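Local atomic coordinates of metallo-beta-lactamase domain-containing protein (Thermotoga maritima, PDB entry 3H3E), a protein that is of unknown precise function but binds zinc and is probably a metal-dependent enzyme of the metallo-beta-lactamase superfamily. Residues 29-34 with 70-75; 163-168 with 176-181; 180-185 with 206-211. The protein carries 2 engineered substitutions. One frame throughout, in Å; residues are numbered along the deposited sequence.

Interaction 1: 29-34 with 70-75; sequences SEHGFS and GHYDHA. With ZN (zinc ion), chain B.
The HxHxDH motif of the metallo-beta-lactamase fold, here H69 to H74, meets the loop 29-34 mainly through D73, H74 and Y72. One backbone bond joins the two segments: F33 N donates to D73 O over 3.3 Å. G32 lies beside it, with its CA against the same carbonyl. The side chain of D73 points at the loop, and its CB rests 3.4 Å from H31 O. Its CG sits between the backbone N and the carbonyl carbon (chi1 55°), which puts carboxylate OD1 3.5 Å above one face of the Y72 ring, toward the rim. The carboxylate is nearly parallel to the H31 ring, with the planes 6° apart. H31 NE2 and D73 OD2 stay 4.1 Å apart, so this is not a salt bridge. The stronger polar partner of H31 is D21, bound through ND1. Y72 crosses the H31 side chain at about a right angle. Its OH reaches the edge of the H31 ring in the ring plane, 3.3 Å from CD2. H74 packs its CE1 against F33 CB at 3.9 Å, while its ND1 bonds to D43. H71 is the N-cap of the short helix 72-75, and its carbonyl O accepts from both H74 N and A75 N. Its side chain binds zinc, together with H69 and H182. D73 and H74, with H236, may form a second metal site, as in relatives with two metals; no metal is modelled there. The bond to the observed zinc runs from H71 ND1 and is 2.2 Å long.

Interaction 2: 163-168 with 176-181; sequences EQTLVV and VITGCS
Strands 165-168 and 176-178 run antiparallel as the arms of a beta hairpin, with their axes 4.8 Å apart at closest approach. L166 and I177 form a hydrogen-bonded pair. I177 N donates to L166 O at 3.0 Å, and L166 N donates back to I177 O at 3.1 Å. V167 and V176 form the next, non-hydrogen-bonded pair. L166 and I177 put their side chains on one face, where strand 40-42 covers them through V40 and F42. There I177 CD1 meets V168 CG2 at 4.2 Å. T165 holds CG2 anti to its backbone N, which brings this methyl to 3.6 Å from V176 CG1. Helix 185-193 packs on both residues, I188 on T165 and I192 on V176. Beyond the strands the segments part, and two waters bridge them. One water donates to Q164 O and accepts from G179 N. Another donates to E163 OE2 at 2.7 Å and accepts from C180 N, also at 2.7 Å. The E163 carboxylate is also held by the backbone of H182 and R183. Within segment 176-181, T178 OG1 donates to S181 OG at 2.8 Å.

Interaction 3: 180-185 with 206-211; sequences CSHRGI and GFHLLK. With ZN (zinc ion), chain B.
H182 meets H208 edge to face. CE1 of H182 lies over the centre of the H208 ring, 3.9 Å above its plane, and the two ring planes stand 51° apart. NE2 of H182 binds the zinc at 2.4 Å, so H208 touches a first-shell ligand without being one itself. F160 stacks on the H182 ring as well. With chi1 at -154°, H208 swings its ring toward C180, its ND1 4.1 Å from C180 SG. The sulfur approaches the H208 ring obliquely. It is tied by a disulfide to C237, which also touches H208.

These loops follow neighbouring parallel strands, 173-178 and 200-204, which helix 185-193 joins in a beta-alpha-beta crossover. The metal-binding loop 180-185 is thus packed on the loop at the end of the next strand. S181 OG, also partnered by T178, donates to G206 O at 3.0 Å. The bond lies in the carbonyl plane of G206.

Further out, I185 lies over one face of the F207 ring. Its CG1 is 4.0 Å from the ring centroid and 21° off the ring normal, a CH-pi contact. The nearest ring atom to I185 CG1 is F207 CD1, 3.8 Å away. G184 precedes I185 as the N-cap of helix 185-193. I220 and F224 of helix 214-226 pack on I185. V232 and P234 of strand 231-235 touch the F207 side chain, and T238 OG1 takes the hydrogen bond from F207 N.

In the fold
Interactions 1 and 3 each supply a zinc ligand. H71 CE1 and H182 NE2 come within 3.5 Å of each other at the metal, and H69 completes the observed site. Interaction 2 runs straight into interaction 3, sharing C180 and S181. The E163 bonds to H182 N (OE2, 2.7 Å) and R183 N (OE1, 3.0 Å) tie the hairpin to the metal-binding loop, consistent with a second-shell role. Interaction 1 packs on the end of the hairpin, with F33 CE2 3.5 Å from T178 O. H74 NE2 lies 3.7 Å from C180 SG, which places the disulfide cysteine beside the possible second metal site.

Interaction 1: 29-34 with 70-75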
ATOM      1  N   SER A  29      16.984  -4.552  -0.297  1.00 33.50           N
ATOM      2  CA  SER A  29      15.669  -4.941   0.176  1.00 28.62           C
ATOM      3  C   SER A  29      15.588  -4.826   1.688  1.00 31.94           C
ATOM      4  O   SER A  29      16.563  -5.055   2.398  1.00 34.96           O
ATOM      5  CB  SER A  29      15.349  -6.375  -0.251  1.00 28.15           C
ATOM      6  OG  SER A  29      16.158  -7.306   0.442  1.00 25.39           O
ATOM      7  N   GLU A  30      14.417  -4.457   2.179  1.00 29.41           N
ATOM      8  CA  GLU A  30      14.148  -4.537   3.594  1.00 23.87           C
ATOM      9  C   GLU A  30      12.694  -4.905   3.794  1.00 25.47           C
ATOM     10  O   GLU A  30      11.921  -4.982   2.842  1.00 29.10           O
ATOM     11  CB  GLU A  30      14.483  -3.220   4.292  1.00 14.07           C
ATOM     12  CG  GLU A  30      13.666  -2.033   3.845  1.00 21.12           C
ATOM     13  CD  GLU A  30      14.166  -0.732   4.443  1.00 24.38           C
ATOM     14  OE1 GLU A  30      15.234  -0.757   5.082  1.00 24.09           O
ATOM     15  OE2 GLU A  30      13.505   0.317   4.271  1.00 27.27           O
ATOM     16  N   HIS A  31      12.328  -5.159   5.041  1.00 21.27           N
ATOM     17  CA  HIS A  31      10.932  -5.281   5.391  1.00 18.47           C
ATOM     18  C   HIS A  31      10.290  -3.900   5.351  1.00 20.86           C
ATOM     19  O   HIS A  31      10.382  -3.129   6.311  1.00 17.67           O
ATOM     20  CB  HIS A  31      10.797  -5.868   6.785  1.00 27.59           C
ATOM     21  CG  HIS A  31       9.384  -6.121   7.200  1.00 30.90           C
ATOM     22  ND1 HIS A  31       8.525  -6.909   6.465  1.00 31.60           N
ATOM     23  CD2 HIS A  31       8.690  -5.711   8.284  1.00 32.01           C
ATOM     24  CE1 HIS A  31       7.358  -6.964   7.077  1.00 36.79           C
ATOM     25  NE2 HIS A  31       7.431  -6.246   8.183  1.00 35.98           N
ATOM     26  N   GLY A  32       9.657  -3.591   4.223  1.00 21.09           N
ATOM     27  CA  GLY A  32       8.879  -2.384   4.068  1.00 12.58           C
ATOM     28  C   GLY A  32       8.470  -2.290   2.622  1.00 19.95           C
ATOM     29  O   GLY A  32       8.953  -3.057   1.792  1.00 29.08           O
ATOM     30  N   PHE A  33       7.589  -1.348   2.310  1.00 12.53           N
ATOM     31  CA  PHE A  33       7.088  -1.216   0.956  1.00 13.28           C
ATOM     32  C   PHE A  33       7.222   0.233   0.464  1.00 18.82           C
ATOM     33  O   PHE A  33       6.994   1.174   1.216  1.00 21.94           O
ATOM     34  CB  PHE A  33       5.631  -1.719   0.893  1.00 16.57           C
ATOM     35  CG  PHE A  33       5.061  -1.774  -0.500  1.00 15.70           C
ATOM     36  CD1 PHE A  33       5.652  -2.572  -1.478  1.00 15.18           C
ATOM     37  CD2 PHE A  33       3.947  -1.021  -0.834  1.00  8.83           C
ATOM     38  CE1 PHE A  33       5.136  -2.610  -2.774  1.00 13.44           C
ATOM     39  CE2 PHE A  33       3.430  -1.045  -2.116  1.00 11.14           C
ATOM     40  CZ  PHE A  33       4.021  -1.845  -3.088  1.00 15.98           C
ATOM     41  N   SER A  34       7.625   0.409  -0.789  1.00 14.43           N
ATOM     42  CA  SER A  34       7.602   1.721  -1.430  1.00 14.92           C
ATOM     43  C   SER A  34       7.582   1.506  -2.927  1.00 13.70           C
ATOM     44  O   SER A  34       8.370   0.731  -3.458  1.00 21.61           O
ATOM     45  CB  SER A  34       8.809   2.586  -1.033  1.00 23.81           C
ATOM     46  OG  SER A  34       8.943   3.718  -1.887  1.00 10.96           O
ATOM     47  N   GLY A  70       0.058   4.491   8.924  1.00 14.60           N
ATOM     48  CA  GLY A  70       1.163   4.943   9.756  1.00  9.69           C
ATOM     49  C   GLY A  70       1.997   3.894  10.469  1.00 14.83           C
ATOM     50  O   GLY A  70       2.364   4.096  11.615  1.00 25.97           O
ATOM     51  N   HIS A  71       2.296   2.781   9.805  1.00 16.79           N
ATOM     52  CA  HIS A  71       3.288   1.831  10.310  1.00 15.20           C
ATOM     53  C   HIS A  71       4.715   2.231   9.921  1.00 16.59           C
ATOM     54  O   HIS A  71       4.940   2.843   8.871  1.00 20.92           O
ATOM     55  CB  HIS A  71       3.014   0.429   9.786  1.00 17.90           C
ATOM     56  CG  HIS A  71       2.163  -0.396  10.691  1.00 21.86           C
ATOM     57  ND1 HIS A  71       1.241  -1.305  10.219  1.00 25.56           N
ATOM     58  CD2 HIS A  71       2.087  -0.445  12.042  1.00 21.71           C
ATOM     59  CE1 HIS A  71       0.640  -1.887  11.243  1.00 32.35           C
ATOM     60  NE2 HIS A  71       1.136  -1.382  12.361  1.00 31.25           N
ATOM     61  N   TYR A  72       5.670   1.858  10.769  1.00 18.15           N
ATOM     62  CA  TYR A  72       7.093   2.169  10.585  1.00 16.31           C
ATOM     63  C   TYR A  72       7.668   1.721   9.230  1.00 17.37           C
ATOM     64  O   TYR A  72       8.479   2.419   8.649  1.00 25.50           O
ATOM     65  CB  TYR A  72       7.907   1.526  11.724  1.00 17.37           C
ATOM     66  CG  TYR A  72       8.040   0.031  11.579  1.00 16.26           C
ATOM     67  CD1 TYR A  72       9.211  -0.543  11.102  1.00 26.32           C
ATOM     68  CD2 TYR A  72       6.981  -0.803  11.873  1.00 16.78           C
ATOM     69  CE1 TYR A  72       9.326  -1.910  10.939  1.00 25.45           C
ATOM     70  CE2 TYR A  72       7.083  -2.166  11.714  1.00 23.35           C
ATOM     71  CZ  TYR A  72       8.257  -2.714  11.247  1.00 29.73           C
ATOM     72  OH  TYR A  72       8.354  -4.080  11.098  1.00 37.51           O
ATOM     73  N   ASP A  73       7.254   0.555   8.739  1.00 14.77           N
ATOM     74  CA  ASP A  73       7.780  -0.005   7.498  1.00 10.38           C
ATOM     75  C   ASP A  73       7.187   0.660   6.254  1.00 23.76           C
ATOM     76  O   ASP A  73       7.532   0.292   5.135  1.00 31.27           O
ATOM     77  CB  ASP A  73       7.605  -1.544   7.437  1.00 19.36           C
ATOM     78  CG  ASP A  73       6.159  -1.997   7.644  1.00 29.15           C
ATOM     79  OD1 ASP A  73       5.533  -1.506   8.592  1.00 28.96           O
ATOM     80  OD2 ASP A  73       5.631  -2.834   6.863  1.00 38.79           O
ATOM     81  N   HIS A  74       6.303   1.638   6.446  1.00 21.30           N
ATOM     82  CA  HIS A  74       5.688   2.349   5.323  1.00 18.27           C
ATOM     83  C   HIS A  74       5.970   3.834   5.380  1.00 20.69           C
ATOM     84  O   HIS A  74       6.118   4.487   4.354  1.00 25.95           O
ATOM     85  CB  HIS A  74       4.180   2.072   5.261  1.00 17.91           C
ATOM     86  CG  HIS A  74       3.866   0.626   5.060  1.00 17.84           C
ATOM     87  ND1 HIS A  74       3.415   0.123   3.860  1.00 11.78           N
ATOM     88  CD2 HIS A  74       4.017  -0.440   5.883  1.00 26.20           C
ATOM     89  CE1 HIS A  74       3.267  -1.187   3.967  1.00 26.91           C
ATOM     90  NE2 HIS A  74       3.631  -1.555   5.184  1.00 28.63           N
ATOM     91  N   ALA A  75       6.074   4.362   6.588  1.00 20.33           N
ATOM     92  CA  ALA A  75       6.288   5.790   6.767  1.00 16.73           C
ATOM     93  C   ALA A  75       7.725   6.131   7.186  1.00 20.59           C
ATOM     94  O   ALA A  75       8.061   7.296   7.361  1.00 28.36           O
ATOM     95  CB  ALA A  75       5.293   6.335   7.787  1.00  7.73           C
TER
HETATM   96 ZN    ZN B 256       1.124  -2.461   8.361  1.00 34.24          ZN

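Interaction 2: 163-168 with 176-181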
ATOM      1  N   GLU A 163      -5.865   3.813   7.100  1.00 16.53           N
ATOM      2  CA  GLU A 163      -5.497   3.119   5.866  1.00 12.48           C
ATOM      3  C   GLU A 163      -6.133   3.718   4.630  1.00 10.94           C
ATOM      4  O   GLU A 163      -7.330   3.964   4.602  1.00 22.35           O
ATOM      5  CB  GLU A 163      -5.880   1.643   5.952  1.00 13.84           C
ATOM      6  CG  GLU A 163      -5.474   0.843   4.747  1.00 18.38           C
ATOM      7  CD  GLU A 163      -5.486  -0.644   5.018  1.00 31.14           C
ATOM      8  OE1 GLU A 163      -6.564  -1.269   4.890  1.00 30.84           O
ATOM      9  OE2 GLU A 163      -4.411  -1.188   5.356  1.00 32.84           O
ATOM     10  N   GLN A 164      -5.324   3.937   3.599  1.00 12.74           N
ATOM     11  CA  GLN A 164      -5.826   4.477   2.343  1.00 12.72           C
ATOM     12  C   GLN A 164      -5.149   3.817   1.167  1.00 15.69           C
ATOM     13  O   GLN A 164      -4.074   3.236   1.295  1.00 18.28           O
ATOM     14  CB  GLN A 164      -5.669   5.995   2.276  1.00 10.92           C
ATOM     15  CG  GLN A 164      -4.281   6.498   2.540  1.00 10.87           C
ATOM     16  CD  GLN A 164      -4.208   8.003   2.479  1.00 17.02           C
ATOM     17  OE1 GLN A 164      -5.226   8.681   2.361  1.00 23.91           O
ATOM     18  NE2 GLN A 164      -3.008   8.538   2.578  1.00 21.33           N
ATOM     19  N   THR A 165      -5.800   3.903   0.017  1.00 20.03           N
ATOM     20  CA  THR A 165      -5.395   3.125  -1.135  1.00 17.66           C
ATOM     21  C   THR A 165      -5.410   4.013  -2.359  1.00 15.07           C
ATOM     22  O   THR A 165      -6.283   4.861  -2.515  1.00 18.32           O
ATOM     23  CB  THR A 165      -6.331   1.902  -1.334  1.00 21.75           C
ATOM     24  OG1 THR A 165      -6.197   1.025  -0.213  1.00 24.75           O
ATOM     25  CG2 THR A 165      -5.965   1.133  -2.578  1.00 20.91           C
ATOM     26  N   LEU A 166      -4.422   3.829  -3.218  1.00 11.33           N
ATOM     27  CA  LEU A 166      -4.321   4.627  -4.421  1.00 14.25           C
ATOM     28  C   LEU A 166      -5.034   3.933  -5.573  1.00 18.06           C
ATOM     29  O   LEU A 166      -4.898   2.735  -5.769  1.00 17.40           O
ATOM     30  CB  LEU A 166      -2.851   4.857  -4.763  1.00 12.59           C
ATOM     31  CG  LEU A 166      -2.533   5.570  -6.066  1.00 13.02           C
ATOM     32  CD1 LEU A 166      -3.052   6.972  -5.966  1.00 11.91           C
ATOM     33  CD2 LEU A 166      -1.014   5.554  -6.339  1.00 10.08           C
ATOM     34  N   VAL A 167      -5.815   4.698  -6.322  1.00 26.33           N
ATOM     35  CA  VAL A 167      -6.428   4.201  -7.543  1.00 21.93           C
ATOM     36  C   VAL A 167      -6.019   5.109  -8.700  1.00 22.84           C
ATOM     37  O   VAL A 167      -6.213   6.324  -8.663  1.00 18.09           O
ATOM     38  CB  VAL A 167      -7.960   4.135  -7.428  1.00 11.79           C
ATOM     39  CG1 VAL A 167      -8.575   3.554  -8.693  1.00 11.26           C
ATOM     40  CG2 VAL A 167      -8.342   3.311  -6.240  1.00 10.49           C
ATOM     41  N   VAL A 168      -5.424   4.500  -9.711  1.00 19.11           N
ATOM     42  CA  VAL A 168      -5.027   5.198 -10.913  1.00 18.92           C
ATOM     43  C   VAL A 168      -5.946   4.728 -12.024  1.00 26.74           C
ATOM     44  O   VAL A 168      -6.030   3.531 -12.309  1.00 26.49           O
ATOM     45  CB  VAL A 168      -3.588   4.846 -11.328  1.00 21.34           C
ATOM     46  CG1 VAL A 168      -3.143   5.710 -12.509  1.00 14.71           C
ATOM     47  CG2 VAL A 168      -2.626   4.961 -10.139  1.00 20.20           C
ATOM     48  N   VAL A 176      -4.605  -0.401  -8.945  1.00 15.30           N
ATOM     49  CA  VAL A 176      -4.813  -0.217  -7.524  1.00 14.57           C
ATOM     50  C   VAL A 176      -3.522  -0.527  -6.797  1.00 20.41           C
ATOM     51  O   VAL A 176      -2.929  -1.572  -7.003  1.00 20.74           O
ATOM     52  CB  VAL A 176      -5.917  -1.152  -6.995  1.00 21.54           C
ATOM     53  CG1 VAL A 176      -6.067  -1.012  -5.487  1.00 20.39           C
ATOM     54  CG2 VAL A 176      -7.218  -0.880  -7.683  1.00  8.22           C
ATOM     55  N   ILE A 177      -3.081   0.403  -5.959  1.00 21.45           N
ATOM     56  CA  ILE A 177      -1.844   0.236  -5.215  1.00 11.47           C
ATOM     57  C   ILE A 177      -2.110   0.325  -3.721  1.00 16.62           C
ATOM     58  O   ILE A 177      -2.687   1.302  -3.223  1.00 16.85           O
ATOM     59  CB  ILE A 177      -0.768   1.238  -5.654  1.00 15.22           C
ATOM     60  CG1 ILE A 177      -0.362   0.969  -7.102  1.00 17.54           C
ATOM     61  CG2 ILE A 177       0.472   1.099  -4.784  1.00 14.14           C
ATOM     62  CD1 ILE A 177      -1.265   1.586  -8.083  1.00 25.93           C
ATOM     63  N   THR A 178      -1.716  -0.729  -3.016  1.00 14.45           N
ATOM     64  CA  THR A 178      -2.050  -0.857  -1.607  1.00 12.30           C
ATOM     65  C   THR A 178      -0.784  -1.189  -0.846  1.00 12.55           C
ATOM     66  O   THR A 178       0.124  -1.811  -1.388  1.00 21.83           O
ATOM     67  CB  THR A 178      -3.167  -1.901  -1.367  1.00  7.14           C
ATOM     68  OG1 THR A 178      -3.482  -1.941   0.020  1.00 36.55           O
ATOM     69  CG2 THR A 178      -2.742  -3.271  -1.804  1.00  7.53           C
ATOM     70  N   GLY A 179      -0.709  -0.736   0.398  1.00 17.43           N
ATOM     71  CA  GLY A 179       0.479  -0.934   1.203  1.00 14.97           C
ATOM     72  C   GLY A 179       0.419  -2.256   1.922  1.00 17.61           C
ATOM     73  O   GLY A 179       1.234  -3.129   1.684  1.00 29.07           O
ATOM     74  N   CYS A 180      -0.563  -2.423   2.794  1.00 18.37           N
ATOM     75  CA  CYS A 180      -0.650  -3.655   3.560  1.00 22.10           C
ATOM     76  C   CYS A 180      -2.051  -4.284   3.581  1.00 24.61           C
ATOM     77  O   CYS A 180      -2.206  -5.466   3.876  1.00 37.72           O
ATOM     78  CB  CYS A 180      -0.107  -3.434   4.980  1.00 20.36           C
ATOM     79  SG  CYS A 180       1.332  -4.408   5.375  1.00 33.87           S
ATOM     80  N   SER A 181      -3.068  -3.493   3.272  1.00 17.22           N
ATOM     81  CA  SER A 181      -4.442  -3.989   3.240  1.00 14.89           C
ATOM     82  C   SER A 181      -4.883  -4.600   4.562  1.00 19.45           C
ATOM     83  O   SER A 181      -5.285  -5.751   4.605  1.00 29.45           O
ATOM     84  CB  SER A 181      -4.612  -5.027   2.138  1.00 19.11           C
ATOM     85  OG  SER A 181      -4.180  -4.519   0.894  1.00 29.93           O
TER
HETATM   86  O   HOH W   1      -2.386  -0.634   3.677  1.00  7.52           O
HETATM   87  O   HOH W   2      -3.249   0.546   1.458  1.00 18.94           O

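Interaction 3: 180-185 with 206-211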
ATOM      1  N   CYS A 180      -0.563  -2.423   2.794  1.00 18.37           N
ATOM      2  CA  CYS A 180      -0.650  -3.655   3.560  1.00 22.10           C
ATOM      3  C   CYS A 180      -2.051  -4.284   3.581  1.00 24.61           C
ATOM      4  O   CYS A 180      -2.206  -5.466   3.876  1.00 37.72           O
ATOM      5  CB  CYS A 180      -0.107  -3.434   4.980  1.00 20.36           C
ATOM      6  SG  CYS A 180       1.332  -4.408   5.375  1.00 33.87           S
ATOM      7  N   SER A 181      -3.068  -3.493   3.272  1.00 17.22           N
ATOM      8  CA  SER A 181      -4.442  -3.989   3.240  1.00 14.89           C
ATOM      9  C   SER A 181      -4.883  -4.600   4.562  1.00 19.45           C
ATOM     10  O   SER A 181      -5.285  -5.751   4.605  1.00 29.45           O
ATOM     11  CB  SER A 181      -4.612  -5.027   2.138  1.00 19.11           C
ATOM     12  OG  SER A 181      -4.180  -4.519   0.894  1.00 29.93           O
ATOM     13  N   HIS A 182      -4.837  -3.829   5.636  1.00 23.01           N
ATOM     14  CA  HIS A 182      -5.201  -4.350   6.949  1.00 22.35           C
ATOM     15  C   HIS A 182      -6.706  -4.531   7.076  1.00 19.88           C
ATOM     16  O   HIS A 182      -7.197  -5.380   7.820  1.00 21.34           O
ATOM     17  CB  HIS A 182      -4.695  -3.411   8.040  1.00 22.87           C
ATOM     18  CG  HIS A 182      -3.233  -3.560   8.333  1.00 23.13           C
ATOM     19  ND1 HIS A 182      -2.708  -4.673   8.953  1.00 17.59           N
ATOM     20  CD2 HIS A 182      -2.188  -2.732   8.099  1.00 20.89           C
ATOM     21  CE1 HIS A 182      -1.402  -4.521   9.092  1.00 17.81           C
ATOM     22  NE2 HIS A 182      -1.062  -3.353   8.581  1.00 18.26           N
ATOM     23  N   ARG A 183      -7.439  -3.717   6.339  1.00 17.84           N
ATOM     24  CA  ARG A 183      -8.881  -3.762   6.388  1.00 14.28           C
ATOM     25  C   ARG A 183      -9.430  -4.840   5.470  1.00 17.30           C
ATOM     26  O   ARG A 183     -10.624  -5.093   5.469  1.00 12.72           O
ATOM     27  CB  ARG A 183      -9.457  -2.402   6.028  1.00 13.15           C
ATOM     28  CG  ARG A 183      -9.171  -1.323   7.065  1.00  9.29           C
ATOM     29  CD  ARG A 183     -10.282  -0.292   6.990  1.00 16.61           C
ATOM     30  NE  ARG A 183     -10.653   0.171   8.311  1.00 21.95           N
ATOM     31  CZ  ARG A 183     -11.896   0.425   8.689  1.00 18.06           C
ATOM     32  NH1 ARG A 183     -12.892   0.264   7.844  1.00 11.57           N
ATOM     33  NH2 ARG A 183     -12.138   0.838   9.920  1.00 23.39           N
ATOM     34  N   GLY A 184      -8.548  -5.480   4.704  1.00 19.07           N
ATOM     35  CA  GLY A 184      -8.934  -6.556   3.802  1.00 15.99           C
ATOM     36  C   GLY A 184      -8.835  -6.169   2.340  1.00 18.11           C
ATOM     37  O   GLY A 184      -9.463  -5.210   1.916  1.00 23.76           O
ATOM     38  N   ILE A 185      -8.038  -6.894   1.559  1.00 22.08           N
ATOM     39  CA  ILE A 185      -7.806  -6.499   0.173  1.00 14.94           C
ATOM     40  C   ILE A 185      -9.083  -6.666  -0.621  1.00 17.51           C
ATOM     41  O   ILE A 185      -9.358  -5.895  -1.540  1.00 30.79           O
ATOM     42  CB  ILE A 185      -6.655  -7.282  -0.468  1.00 12.01           C
ATOM     43  CG1 ILE A 185      -6.391  -6.807  -1.896  1.00  9.00           C
ATOM     44  CG2 ILE A 185      -6.971  -8.752  -0.484  1.00 11.76           C
ATOM     45  CD1 ILE A 185      -6.283  -5.353  -2.071  1.00  7.54           C
ATOM     46  N   GLY A 206       0.940  -5.002  -0.847  1.00 20.86           N
ATOM     47  CA  GLY A 206       0.866  -6.033   0.175  1.00 20.12           C
ATOM     48  C   GLY A 206      -0.547  -6.308   0.643  1.00 21.27           C
ATOM     49  O   GLY A 206      -1.332  -5.381   0.821  1.00 15.22           O
ATOM     50  N   PHE A 207      -0.870  -7.585   0.848  1.00 23.69           N
ATOM     51  CA  PHE A 207      -2.236  -7.986   1.212  1.00 24.67           C
ATOM     52  C   PHE A 207      -2.360  -8.546   2.630  1.00 27.67           C
ATOM     53  O   PHE A 207      -3.460  -8.824   3.095  1.00 37.95           O
ATOM     54  CB  PHE A 207      -2.826  -9.008   0.213  1.00 26.85           C
ATOM     55  CG  PHE A 207      -2.741  -8.584  -1.240  1.00 26.48           C
ATOM     56  CD1 PHE A 207      -2.661  -7.245  -1.596  1.00 22.67           C
ATOM     57  CD2 PHE A 207      -2.752  -9.527  -2.243  1.00  9.58           C
ATOM     58  CE1 PHE A 207      -2.571  -6.873  -2.925  1.00 18.86           C
ATOM     59  CE2 PHE A 207      -2.674  -9.153  -3.565  1.00 19.53           C
ATOM     60  CZ  PHE A 207      -2.585  -7.828  -3.905  1.00  9.33           C
ATOM     61  N   HIS A 208      -1.231  -8.731   3.301  1.00 27.42           N
ATOM     62  CA  HIS A 208      -1.208  -9.169   4.693  1.00 31.76           C
ATOM     63  C   HIS A 208      -1.940 -10.475   4.930  1.00 40.00           C
ATOM     64  O   HIS A 208      -2.882 -10.540   5.721  1.00 46.83           O
ATOM     65  CB  HIS A 208      -1.753  -8.090   5.633  1.00 29.93           C
ATOM     66  CG  HIS A 208      -1.210  -8.192   7.026  1.00 38.68           C
ATOM     67  ND1 HIS A 208       0.071  -7.798   7.356  1.00 39.89           N
ATOM     68  CD2 HIS A 208      -1.766  -8.659   8.170  1.00 46.62           C
ATOM     69  CE1 HIS A 208       0.279  -8.013   8.643  1.00 47.44           C
ATOM     70  NE2 HIS A 208      -0.819  -8.540   9.159  1.00 53.03           N
ATOM     71  N   LEU A 209      -1.473 -11.530   4.282  1.00 36.26           N
ATOM     72  CA  LEU A 209      -2.171 -12.798   4.348  1.00 26.58           C
ATOM     73  C   LEU A 209      -1.416 -13.898   5.080  1.00 30.46           C
ATOM     74  O   LEU A 209      -1.795 -15.065   5.008  1.00 38.81           O
ATOM     75  CB  LEU A 209      -2.545 -13.227   2.941  1.00 25.08           C
ATOM     76  CG  LEU A 209      -3.545 -12.223   2.360  1.00 21.79           C
ATOM     77  CD1 LEU A 209      -3.818 -12.507   0.895  1.00 21.36           C
ATOM     78  CD2 LEU A 209      -4.834 -12.229   3.181  1.00 13.27           C
ATOM     79  N   LEU A 210      -0.363 -13.518   5.798  1.00 31.69           N
ATOM     80  CA  LEU A 210       0.458 -14.468   6.550  1.00 38.99           C
ATOM     81  C   LEU A 210      -0.267 -15.109   7.732  1.00 45.26           C
ATOM     82  O   LEU A 210       0.019 -16.250   8.101  1.00 54.04           O
ATOM     83  CB  LEU A 210       1.732 -13.785   7.037  1.00 39.60           C
ATOM     84  CG  LEU A 210       2.870 -13.786   6.019  1.00 45.32           C
ATOM     85  CD1 LEU A 210       4.114 -13.128   6.590  1.00 41.68           C
ATOM     86  CD2 LEU A 210       3.171 -15.209   5.579  1.00 50.22           C
ATOM     87  N   LYS A 211      -1.193 -14.361   8.324  1.00 44.70           N
ATOM     88  CA  LYS A 211      -1.942 -14.822   9.490  1.00 47.72           C
ATOM     89  C   LYS A 211      -3.371 -15.231   9.124  1.00 51.62           C
ATOM     90  O   LYS A 211      -4.185 -15.529   9.995  1.00 52.01           O
ATOM     91  CB  LYS A 211      -1.966 -13.749  10.593  1.00 42.79           C
ATOM     92  CG  LYS A 211      -0.671 -13.614  11.388  1.00 45.08           C
ATOM     93  CD  LYS A 211      -0.972 -13.438  12.882  1.00 59.41           C
ATOM     94  CE  LYS A 211       0.284 -13.513  13.773  1.00 62.37           C
ATOM     95  NZ  LYS A 211       0.883 -12.176  14.090  1.00 57.65           N
TER
HETATM   96 ZN    ZN B 256       1.124  -2.461   8.361  1.00 34.24          ZN